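Local coordinates for piwi domain-containing protein (Vanderwaltozyma polyspora, PDB 5THE) that probably binds RNA as a budding yeast Argonaute, of which this chain is the C-terminal lobe with its Piwi domain, at residues A93-E96 with S97-I101; S318-L321 with N322-K325; Q350-Q353 with V354-E358; N461-T464 with S465-Q469. One frame throughout, in Å; residues are numbered along the deposited sequence.

Contact 1: A93-E96 with S97-I101; sequences ASME and SELDI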
loop_
_atom_site.group_PDB
_atom_site.type_symbol
_atom_site.label_atom_id
_atom_site.label_comp_id
_atom_site.label_asym_id
_atom_site.label_seq_id
_atom_site.Cartn_x
_atom_site.Cartn_y
_atom_site.Cartn_z
ATOM N N ALA A 93 31.416 6.124 20.686
ATOM C CA ALA A 93 32.585 6.054 19.817
ATOM C C ALA A 93 32.547 4.826 18.918
ATOM O O ALA A 93 33.118 4.843 17.824
ATOM C CB ALA A 93 33.866 6.052 20.650
ATOM N N SER A 94 31.866 3.765 19.344
ATOM C CA SER A 94 31.782 2.546 18.552
ATOM C C SER A 94 30.832 2.655 17.359
ATOM O O SER A 94 30.833 1.763 16.501
ATOM C CB SER A 94 31.348 1.393 19.447
ATOM O OG SER A 94 30.120 1.697 20.090
ATOM N N MET A 95 30.039 3.722 17.266
ATOM C CA MET A 95 28.972 3.758 16.269
ATOM C C MET A 95 29.535 3.785 14.858
ATOM O O MET A 95 28.983 3.151 13.950
ATOM C CB MET A 95 28.070 4.973 16.504
ATOM C CG MET A 95 26.884 5.081 15.542
ATOM S SD MET A 95 27.335 5.822 13.954
ATOM C CE MET A 95 27.459 7.558 14.389
ATOM N N GLU A 96 30.613 4.544 14.651
ATOM C CA GLU A 96 31.122 4.752 13.302
ATOM C C GLU A 96 31.461 3.425 12.634
ATOM O O GLU A 96 30.993 3.142 11.526
ATOM C CB GLU A 96 32.341 5.666 13.341
ATOM C CG GLU A 96 32.957 5.893 11.975
ATOM C CD GLU A 96 34.328 6.535 12.053
ATOM O OE1 GLU A 96 34.587 7.281 13.025
ATOM O OE2 GLU A 96 35.146 6.286 11.141
ATOM N N SER A 97 32.259 2.587 13.303
ATOM C CA SER A 97 32.623 1.303 12.705
ATOM C C SER A 97 31.473 0.306 12.777
ATOM O O SER A 97 31.331 -0.541 11.890
ATOM C CB SER A 97 33.883 0.733 13.371
ATOM O OG SER A 97 33.703 0.598 14.766
ATOM N N GLU A 98 30.628 0.400 13.802
ATOM C CA GLU A 98 29.452 -0.457 13.831
ATOM C C GLU A 98 28.526 -0.157 12.660
ATOM O O GLU A 98 27.961 -1.076 12.056
ATOM C CB GLU A 98 28.724 -0.315 15.164
ATOM C CG GLU A 98 29.271 -1.253 16.236
ATOM C CD GLU A 98 28.614 -1.066 17.594
ATOM O OE1 GLU A 98 27.622 -0.312 17.691
ATOM O OE2 GLU A 98 29.100 -1.677 18.571
ATOM N N LEU A 99 28.388 1.116 12.298
ATOM C CA LEU A 99 27.558 1.460 11.150
ATOM C C LEU A 99 28.197 0.999 9.845
ATOM O O LEU A 99 27.499 0.503 8.964
ATOM C CB LEU A 99 27.285 2.963 11.130
ATOM C CG LEU A 99 26.430 3.512 9.985
ATOM C CD1 LEU A 99 25.106 2.749 9.873
ATOM C CD2 LEU A 99 26.187 5.013 10.212
ATOM N N ASP A 100 29.521 1.150 9.702
ATOM C CA ASP A 100 30.216 0.598 8.539
ATOM C C ASP A 100 29.982 -0.900 8.411
ATOM O O ASP A 100 29.711 -1.417 7.314
ATOM C CB ASP A 100 31.713 0.876 8.640
ATOM C CG ASP A 100 32.033 2.328 8.450
ATOM O OD1 ASP A 100 31.325 2.977 7.649
ATOM O OD2 ASP A 100 32.973 2.826 9.103
ATOM N N ILE A 101 30.110 -1.615 9.526
ATOM C CA ILE A 101 29.898 -3.057 9.516
ATOM C C ILE A 101 28.465 -3.381 9.098
ATOM O O ILE A 101 28.228 -4.257 8.258
ATOM C CB ILE A 101 30.250 -3.646 10.893
ATOM C CG1 ILE A 101 31.770 -3.575 11.084
ATOM C CG2 ILE A 101 29.732 -5.068 11.020
ATOM C CD1 ILE A 101 32.228 -3.687 12.519
HETATM O O HOH W 1 33.816 3.216 15.726
HETATM O O HOH W 2 30.502 4.758 9.705
#
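Ser94 lays CB and OG over one face of the Glu98 carboxylate, with OG 3.8 Å from OE2, while the Asp100 carboxylate turns a face to the backbone oxygen of Glu96, which sits 3.3 Å from Asp100 CG. Both pairs lie at the start of helix 95-111, the helix of a beta-alpha-beta unit between strands 77-85 and 117-118, consistent with the Rossmann-like MID domain of an Argonaute C-terminal lobe. Glu98 finds its salt-bridge partner outside, in Lys224, and Glu96 and Asp100 share Lys122. That shared lysine probably offsets the like charges of Glu96 OE2 and Asp100 OD2, 4.6 Å apart.

Through the backbone, Glu98 N, Leu99 N and Asp100 N bond to the carbonyls of Ser94, Met95 and Glu96 in turn, the middle bond being short at 2.7 Å from Leu99 N to Met95 O. Water helps at the start of the helix: one molecule accepts from Ser97 N at 2.9 Å and donates to Ala93 O. A second donates to Glu96 O and, weakly, to Asp100 OD1.

On the buried side the helix packs against Phe83, Trp220 and Phe223. Met95 runs CG anti to its backbone nitrogen (chi1 -178°) and then bends twice, lying beside Leu99 and pointing the same way, with its SD 4.0 Å from CD2 of Leu99.

Contact 2: S318-L321 with N322-K325; sequences SLML and NRLK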
loop_
_atom_site.group_PDB
_atom_site.type_symbol
_atom_site.label_atom_id
_atom_site.label_comp_id
_atom_site.label_asym_id
_atom_site.label_seq_id
_atom_site.Cartn_x
_atom_site.Cartn_y
_atom_site.Cartn_z
ATOM N N SER A 318 -10.048 14.630 -10.114
ATOM C CA SER A 318 -8.905 15.441 -10.511
ATOM C C SER A 318 -7.602 14.653 -10.404
ATOM O O SER A 318 -6.696 14.832 -11.230
ATOM C CB SER A 318 -8.849 16.713 -9.668
ATOM O OG SER A 318 -8.420 16.427 -8.352
ATOM N N LEU A 319 -7.502 13.755 -9.418
ATOM C CA LEU A 319 -6.347 12.874 -9.239
ATOM C C LEU A 319 -6.265 11.771 -10.288
ATOM O O LEU A 319 -5.279 11.020 -10.298
ATOM C CB LEU A 319 -6.385 12.252 -7.841
ATOM C CG LEU A 319 -6.512 13.237 -6.680
ATOM C CD1 LEU A 319 -6.456 12.523 -5.346
ATOM C CD2 LEU A 319 -5.415 14.274 -6.772
ATOM N N MET A 320 -7.257 11.649 -11.171
ATOM C CA MET A 320 -7.220 10.588 -12.164
ATOM C C MET A 320 -6.219 10.863 -13.274
ATOM O O MET A 320 -5.749 9.912 -13.898
ATOM C CB MET A 320 -8.612 10.371 -12.758
ATOM C CG MET A 320 -9.561 9.631 -11.834
ATOM S SD MET A 320 -9.079 7.897 -11.573
ATOM C CE MET A 320 -9.009 7.235 -13.249
ATOM N N LEU A 321 -5.872 12.131 -13.519
ATOM C CA LEU A 321 -5.079 12.473 -14.698
ATOM C C LEU A 321 -3.753 11.718 -14.714
ATOM O O LEU A 321 -3.379 11.110 -15.727
ATOM C CB LEU A 321 -4.842 13.983 -14.763
ATOM C CG LEU A 321 -3.909 14.508 -15.867
ATOM C CD1 LEU A 321 -4.339 14.037 -17.261
ATOM C CD2 LEU A 321 -3.806 16.023 -15.833
ATOM N N ASN A 322 -3.039 11.729 -13.590
ATOM C CA ASN A 322 -1.771 11.008 -13.517
ATOM C C ASN A 322 -1.963 9.502 -13.548
ATOM O O ASN A 322 -1.108 8.789 -14.082
ATOM C CB ASN A 322 -1.003 11.407 -12.258
ATOM C CG ASN A 322 -0.434 12.792 -12.363
ATOM O OD1 ASN A 322 -0.252 13.297 -13.464
ATOM N ND2 ASN A 322 -0.164 13.422 -11.224
ATOM N N ARG A 323 -3.042 8.984 -12.953
ATOM C CA ARG A 323 -3.303 7.552 -13.088
ATOM C C ARG A 323 -3.373 7.166 -14.557
ATOM O O ARG A 323 -2.807 6.147 -14.971
ATOM C CB ARG A 323 -4.601 7.156 -12.379
ATOM C CG ARG A 323 -4.847 7.864 -11.040
ATOM C CD ARG A 323 -4.077 7.218 -9.904
ATOM N NE ARG A 323 -2.626 7.382 -9.996
ATOM C CZ ARG A 323 -2.000 8.531 -9.769
ATOM N NH1 ARG A 323 -2.708 9.611 -9.472
ATOM N NH2 ARG A 323 -0.678 8.606 -9.850
ATOM N N LEU A 324 -4.044 7.989 -15.368
ATOM C CA LEU A 324 -4.170 7.677 -16.790
ATOM C C LEU A 324 -2.844 7.855 -17.516
ATOM O O LEU A 324 -2.464 7.012 -18.335
ATOM C CB LEU A 324 -5.240 8.557 -17.428
ATOM C CG LEU A 324 -6.685 8.349 -16.967
ATOM C CD1 LEU A 324 -7.602 9.337 -17.672
ATOM C CD2 LEU A 324 -7.101 6.937 -17.253
ATOM N N LYS A 325 -2.134 8.950 -17.232
ATOM C CA LYS A 325 -0.868 9.221 -17.910
ATOM C C LYS A 325 0.135 8.106 -17.672
ATOM O O LYS A 325 0.804 7.647 -18.602
ATOM C CB LYS A 325 -0.282 10.552 -17.429
ATOM C CG LYS A 325 -0.884 11.796 -18.058
ATOM C CD LYS A 325 -0.309 13.050 -17.375
ATOM C CE LYS A 325 -0.558 14.297 -18.188
ATOM N NZ LYS A 325 0.058 15.514 -17.569
HETATM O O HOH W 3 -3.588 13.306 -11.314
#
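Two acceptors hold Arg323 NH1: Asp301 OD2 in a salt bridge, and Leu319 O, which lies at the edge of the guanidinium, near its plane, 3.0 Å from NH1. The second bond is weak, its N-H...O angle being only 128°. The arginine gets there by curling: bends at chi2 (-81°) and chi3 (68°) fold the chain back on the helix start, and CG itself passes 3.3 Å from Leu319 O. Asp301 also accepts from Asn322 ND2, so one carboxylate ties down two neighbouring side chains.

The chain passes here from a 3-10 segment into the alpha-helix. Leu324 N to Met320 O (3.0 Å) and Lys325 N to Leu321 O (2.9 Å) close the first regular turns, while a water accepts from Asn322 N at 2.8 Å and donates weakly to Ser318 O.

Lys325 sends its extended aliphatic chain obliquely past Leu321, bringing CE to 3.9 Å from Leu321 CD1. Met320 and Leu324 turn inward, Met320 onto Leu267, Leu269 and Leu287 and Leu324 onto Phe369 and Leu373. Helix 320-329 thus packs on strands 264-274 and 282-289 and against helix 351-373, in the manner of a helix flanking the central sheet of the RNase H-like Piwi fold.

Contact 3: Q350-Q353 with V354-E358; sequences QFSQ and VVKIE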
loop_
_atom_site.group_PDB
_atom_site.type_symbol
_atom_site.label_atom_id
_atom_site.label_comp_id
_atom_site.label_asym_id
_atom_site.label_seq_id
_atom_site.Cartn_x
_atom_site.Cartn_y
_atom_site.Cartn_z
ATOM N N GLN A 350 -22.129 6.941 4.307
ATOM C CA GLN A 350 -21.571 7.754 3.238
ATOM C C GLN A 350 -21.570 7.048 1.881
ATOM O O GLN A 350 -21.182 7.665 0.884
ATOM C CB GLN A 350 -20.153 8.184 3.618
ATOM C CG GLN A 350 -20.094 9.121 4.832
ATOM C CD GLN A 350 -20.837 10.451 4.617
ATOM O OE1 GLN A 350 -21.162 10.838 3.486
ATOM N NE2 GLN A 350 -21.098 11.159 5.713
ATOM N N PHE A 351 -22.005 5.784 1.823
ATOM C CA PHE A 351 -21.893 4.999 0.593
ATOM C C PHE A 351 -22.587 5.690 -0.573
ATOM O O PHE A 351 -22.056 5.729 -1.691
ATOM C CB PHE A 351 -22.498 3.605 0.786
ATOM C CG PHE A 351 -21.651 2.671 1.597
ATOM C CD1 PHE A 351 -20.379 3.034 2.011
ATOM C CD2 PHE A 351 -22.132 1.411 1.937
ATOM C CE1 PHE A 351 -19.604 2.153 2.751
ATOM C CE2 PHE A 351 -21.361 0.524 2.678
ATOM C CZ PHE A 351 -20.100 0.891 3.081
ATOM N N SER A 352 -23.787 6.224 -0.332
ATOM C CA SER A 352 -24.546 6.850 -1.407
ATOM C C SER A 352 -23.783 8.032 -1.994
ATOM O O SER A 352 -23.785 8.250 -3.217
ATOM C CB SER A 352 -25.914 7.284 -0.881
ATOM O OG SER A 352 -26.790 7.554 -1.960
ATOM N N GLN A 353 -23.100 8.788 -1.134
ATOM C CA GLN A 353 -22.306 9.924 -1.580
ATOM C C GLN A 353 -21.032 9.480 -2.290
ATOM O O GLN A 353 -20.587 10.142 -3.232
ATOM C CB GLN A 353 -21.984 10.824 -0.386
ATOM C CG GLN A 353 -23.188 11.605 0.100
ATOM C CD GLN A 353 -23.848 12.377 -1.037
ATOM O OE1 GLN A 353 -24.833 11.921 -1.625
ATOM N NE2 GLN A 353 -23.294 13.539 -1.365
ATOM N N VAL A 354 -20.433 8.365 -1.863
ATOM C CA VAL A 354 -19.294 7.816 -2.603
ATOM C C VAL A 354 -19.678 7.562 -4.056
ATOM O O VAL A 354 -18.931 7.891 -4.988
ATOM C CB VAL A 354 -18.766 6.531 -1.935
ATOM C CG1 VAL A 354 -17.781 5.826 -2.869
ATOM C CG2 VAL A 354 -18.109 6.846 -0.574
ATOM N N VAL A 355 -20.851 6.980 -4.283
ATOM C CA VAL A 355 -21.244 6.729 -5.667
ATOM C C VAL A 355 -21.652 8.034 -6.346
ATOM O O VAL A 355 -21.140 8.379 -7.417
ATOM C CB VAL A 355 -22.355 5.671 -5.731
ATOM C CG1 VAL A 355 -22.697 5.362 -7.176
ATOM C CG2 VAL A 355 -21.893 4.389 -5.028
ATOM N N LYS A 356 -22.544 8.804 -5.710
ATOM C CA LYS A 356 -23.115 9.972 -6.378
ATOM C C LYS A 356 -22.072 11.053 -6.614
ATOM O O LYS A 356 -22.207 11.843 -7.557
ATOM C CB LYS A 356 -24.283 10.543 -5.563
ATOM C CG LYS A 356 -25.609 9.844 -5.795
ATOM C CD LYS A 356 -26.683 10.346 -4.836
ATOM C CE LYS A 356 -28.085 9.909 -5.273
ATOM N NZ LYS A 356 -28.274 8.429 -5.280
ATOM N N ILE A 357 -21.032 11.109 -5.786
ATOM C CA ILE A 357 -20.012 12.143 -5.885
ATOM C C ILE A 357 -18.721 11.594 -6.459
ATOM O O ILE A 357 -18.216 12.099 -7.464
ATOM C CB ILE A 357 -19.764 12.826 -4.521
ATOM C CG1 ILE A 357 -21.065 13.395 -3.950
ATOM C CG2 ILE A 357 -18.678 13.910 -4.681
ATOM C CD1 ILE A 357 -21.725 14.384 -4.876
ATOM N N GLU A 358 -18.140 10.585 -5.807
ATOM C CA GLU A 358 -16.799 10.139 -6.166
ATOM C C GLU A 358 -16.800 9.315 -7.449
ATOM O O GLU A 358 -15.995 9.570 -8.346
ATOM C CB GLU A 358 -16.176 9.347 -5.010
ATOM C CG GLU A 358 -15.942 10.169 -3.756
ATOM C CD GLU A 358 -15.337 9.358 -2.606
ATOM O OE1 GLU A 358 -15.435 9.816 -1.445
ATOM O OE2 GLU A 358 -14.762 8.268 -2.858
HETATM O O HOH W 4 -26.181 6.751 -4.763
#
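From Gln350 to Glu358 the backbone winds as the opening of helix 351-373, each of four carbonyls accepting from the amide four residues on. Val354 N to Gln350 O (2.9 Å) and Lys356 N to Ser352 O (2.8 Å) are ordinary. The bond from Ile357 N to Gln353 O is equally short at 2.8 Å but less straight, with an angle of 144° at the hydrogen, where a wider pi-type turn spans 354-358.

Two side-chain pairs sit on the outer part of the helix. The Gln353 amide turns a face to Ile357, its NE2 3.4 Å from CG1; the two chains run side by side, the glutamine bent at chi2 (-53°). Lys356 reaches back along Ser352 and bends at its last torsion (chi4 63°), leaving NZ 3.7 Å from Ser352 OG. A water spans that gap, accepting from OG at 3.0 Å and from NZ at 2.7 Å.

The inward side is apolar: Phe351 meets the Trp455 ring edge-to-face, and Val354 and Val355 lie on Leu457 of strand 452-459. In this beta-alpha-beta unit of the Piwi domain the helix links strands 339-344 and 383-389.

Because the lysine charge meets the serine through a water, the two polar ends are probably coupled only loosely, and the Gln353-Ile357 approach is van der Waals contact, leaving the backbone bonds as the direct polar ties.

Contact 4: N461-T464 with S465-Q469; sequences NQST and SDYLQ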
loop_
_atom_site.group_PDB
_atom_site.type_symbol
_atom_site.label_atom_id
_atom_site.label_comp_id
_atom_site.label_asym_id
_atom_site.label_seq_id
_atom_site.Cartn_x
_atom_site.Cartn_y
_atom_site.Cartn_z
ATOM N N ASN A 461 -19.240 -3.470 -14.633
ATOM C CA ASN A 461 -18.412 -4.496 -15.247
ATOM C C ASN A 461 -19.000 -5.891 -15.112
ATOM O O ASN A 461 -18.285 -6.864 -15.348
ATOM C CB ASN A 461 -16.996 -4.455 -14.669
ATOM C CG ASN A 461 -16.190 -3.288 -15.211
ATOM O OD1 ASN A 461 -15.996 -3.179 -16.417
ATOM N ND2 ASN A 461 -15.731 -2.410 -14.327
ATOM N N GLN A 462 -20.287 -6.014 -14.758
ATOM C CA GLN A 462 -20.975 -7.313 -14.748
ATOM C C GLN A 462 -20.238 -8.309 -13.856
ATOM O O GLN A 462 -19.986 -9.458 -14.240
ATOM C CB GLN A 462 -21.132 -7.889 -16.161
ATOM C CG GLN A 462 -22.031 -7.105 -17.092
ATOM C CD GLN A 462 -21.310 -5.955 -17.783
ATOM O OE1 GLN A 462 -20.189 -6.113 -18.291
ATOM N NE2 GLN A 462 -21.948 -4.785 -17.798
ATOM N N SER A 463 -19.879 -7.853 -12.663
ATOM C CA SER A 463 -19.040 -8.635 -11.765
ATOM C C SER A 463 -19.895 -9.559 -10.911
ATOM O O SER A 463 -20.907 -9.134 -10.352
ATOM C CB SER A 463 -18.221 -7.717 -10.865
ATOM O OG SER A 463 -17.514 -6.775 -11.643
ATOM N N THR A 464 -19.471 -10.808 -10.799
ATOM C CA THR A 464 -20.099 -11.760 -9.897
ATOM C C THR A 464 -19.394 -11.741 -8.545
ATOM O O THR A 464 -18.257 -11.283 -8.421
ATOM C CB THR A 464 -20.028 -13.176 -10.461
ATOM O OG1 THR A 464 -18.651 -13.565 -10.539
ATOM C CG2 THR A 464 -20.685 -13.262 -11.838
ATOM N N SER A 465 -20.078 -12.269 -7.527
ATOM C CA SER A 465 -19.446 -12.379 -6.218
ATOM C C SER A 465 -18.132 -13.151 -6.295
ATOM O O SER A 465 -17.140 -12.752 -5.682
ATOM C CB SER A 465 -20.387 -13.039 -5.218
ATOM O OG SER A 465 -21.433 -12.156 -4.863
ATOM N N ASP A 466 -18.108 -14.261 -7.046
ATOM C CA ASP A 466 -16.874 -15.057 -7.129
ATOM C C ASP A 466 -15.732 -14.262 -7.741
ATOM O O ASP A 466 -14.578 -14.361 -7.293
ATOM C CB ASP A 466 -17.077 -16.331 -7.957
ATOM C CG ASP A 466 -17.837 -17.434 -7.222
ATOM O OD1 ASP A 466 -18.653 -18.093 -7.885
ATOM O OD2 ASP A 466 -17.637 -17.642 -6.003
ATOM N N TYR A 467 -16.012 -13.500 -8.798
ATOM C CA TYR A 467 -14.992 -12.673 -9.426
ATOM C C TYR A 467 -14.479 -11.604 -8.460
ATOM O O TYR A 467 -13.264 -11.451 -8.256
ATOM C CB TYR A 467 -15.558 -12.037 -10.698
ATOM C CG TYR A 467 -14.639 -11.013 -11.325
ATOM C CD1 TYR A 467 -13.494 -11.414 -12.001
ATOM C CD2 TYR A 467 -14.902 -9.649 -11.223
ATOM C CE1 TYR A 467 -12.633 -10.500 -12.562
ATOM C CE2 TYR A 467 -14.040 -8.717 -11.792
ATOM C CZ TYR A 467 -12.916 -9.163 -12.478
ATOM O OH TYR A 467 -12.023 -8.279 -13.041
ATOM N N LEU A 468 -15.400 -10.879 -7.816
ATOM C CA LEU A 468 -14.965 -9.816 -6.915
ATOM C C LEU A 468 -14.241 -10.382 -5.703
ATOM O O LEU A 468 -13.266 -9.791 -5.227
ATOM C CB LEU A 468 -16.155 -8.966 -6.470
ATOM C CG LEU A 468 -16.813 -8.096 -7.539
ATOM C CD1 LEU A 468 -17.831 -7.191 -6.870
ATOM C CD2 LEU A 468 -15.773 -7.288 -8.305
ATOM N N GLN A 469 -14.703 -11.524 -5.183
ATOM C CA GLN A 469 -14.051 -12.070 -3.997
ATOM C C GLN A 469 -12.679 -12.612 -4.335
ATOM O O GLN A 469 -11.760 -12.534 -3.510
ATOM C CB GLN A 469 -14.927 -13.149 -3.348
ATOM C CG GLN A 469 -16.169 -12.540 -2.697
ATOM C CD GLN A 469 -17.274 -13.545 -2.390
ATOM O OE1 GLN A 469 -17.083 -14.739 -2.475
ATOM N NE2 GLN A 469 -18.433 -13.050 -2.051
#
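Thr464 caps the helix that follows it: OG1 accepts from Tyr467 N at 3.2 Å with an N-H...O angle of 163°, and the threonine carbonyl receives Leu468 N at 2.9 Å, an almost straight bond of 173°. The side chain reaches its place with OG1 set between the backbone nitrogen and carbonyl carbon (chi1 64°), which turns the hydroxyl oxygen back over the first helical turn, toward the amide of Tyr467. OG1 also rests 3.5 Å from Tyr467 CB, and the threonine and tyrosine side chains cross at about a right angle.

One residue earlier, Ser463 fits between two helix side chains. Its CB lies at the edge of the Tyr467 ring, near the ring plane and 3.9 Å from CD2, and also packs against the Leu468 fork, 3.6 Å from CD2 of the leucine.

This is the N-cap of helix 465-475, a helix of the RNase H-like Piwi domain that starts a short loop after strand 452-459. The cap supplies an acceptor to an amide of the first turn, which has no carbonyl of a preceding helical turn to bond to.

Next come the groups that hold the loop and the helix start. The Asp459 carboxylate takes the amide of Asn461 on one oxygen and that of Ser463 on the other, and His9 ND1 bonds to Ser463 O. The N-terminal part of the chain fastens the first turn as well, Ser465 OG binding Asp10 and Asp466 OD2 accepting from the backbone amides of Thr13 and Lys14. Tyr467 OH reaches across to Leu256 O, and the Leu468 side chain beds on Phe435 and Ile386.

In the fold
Along the chain the four contacts follow in series, each at the start of a helix. Contact 1 stands apart, on helix 95-111 against the parallel sheet that includes strands 77-85 and 185-191; its centre lies about 45 Å from contact 2 and about 55 Å from contacts 3 and 4, across the chain's centre from the last two. Contacts 2, 3 and 4 all fall in the Piwi domain, with centres 20 to 25 Å apart and no direct touch. Helices 320-329 and 351-373 pack together, and strands 383-389 and 452-459 lie near both contacts 3 and 4. The set therefore samples the Piwi domain three times and, at contact 1, what is probably the MID domain; contact 1 is also nearest the bound nucleic acid, about 12 Å between nearest atoms.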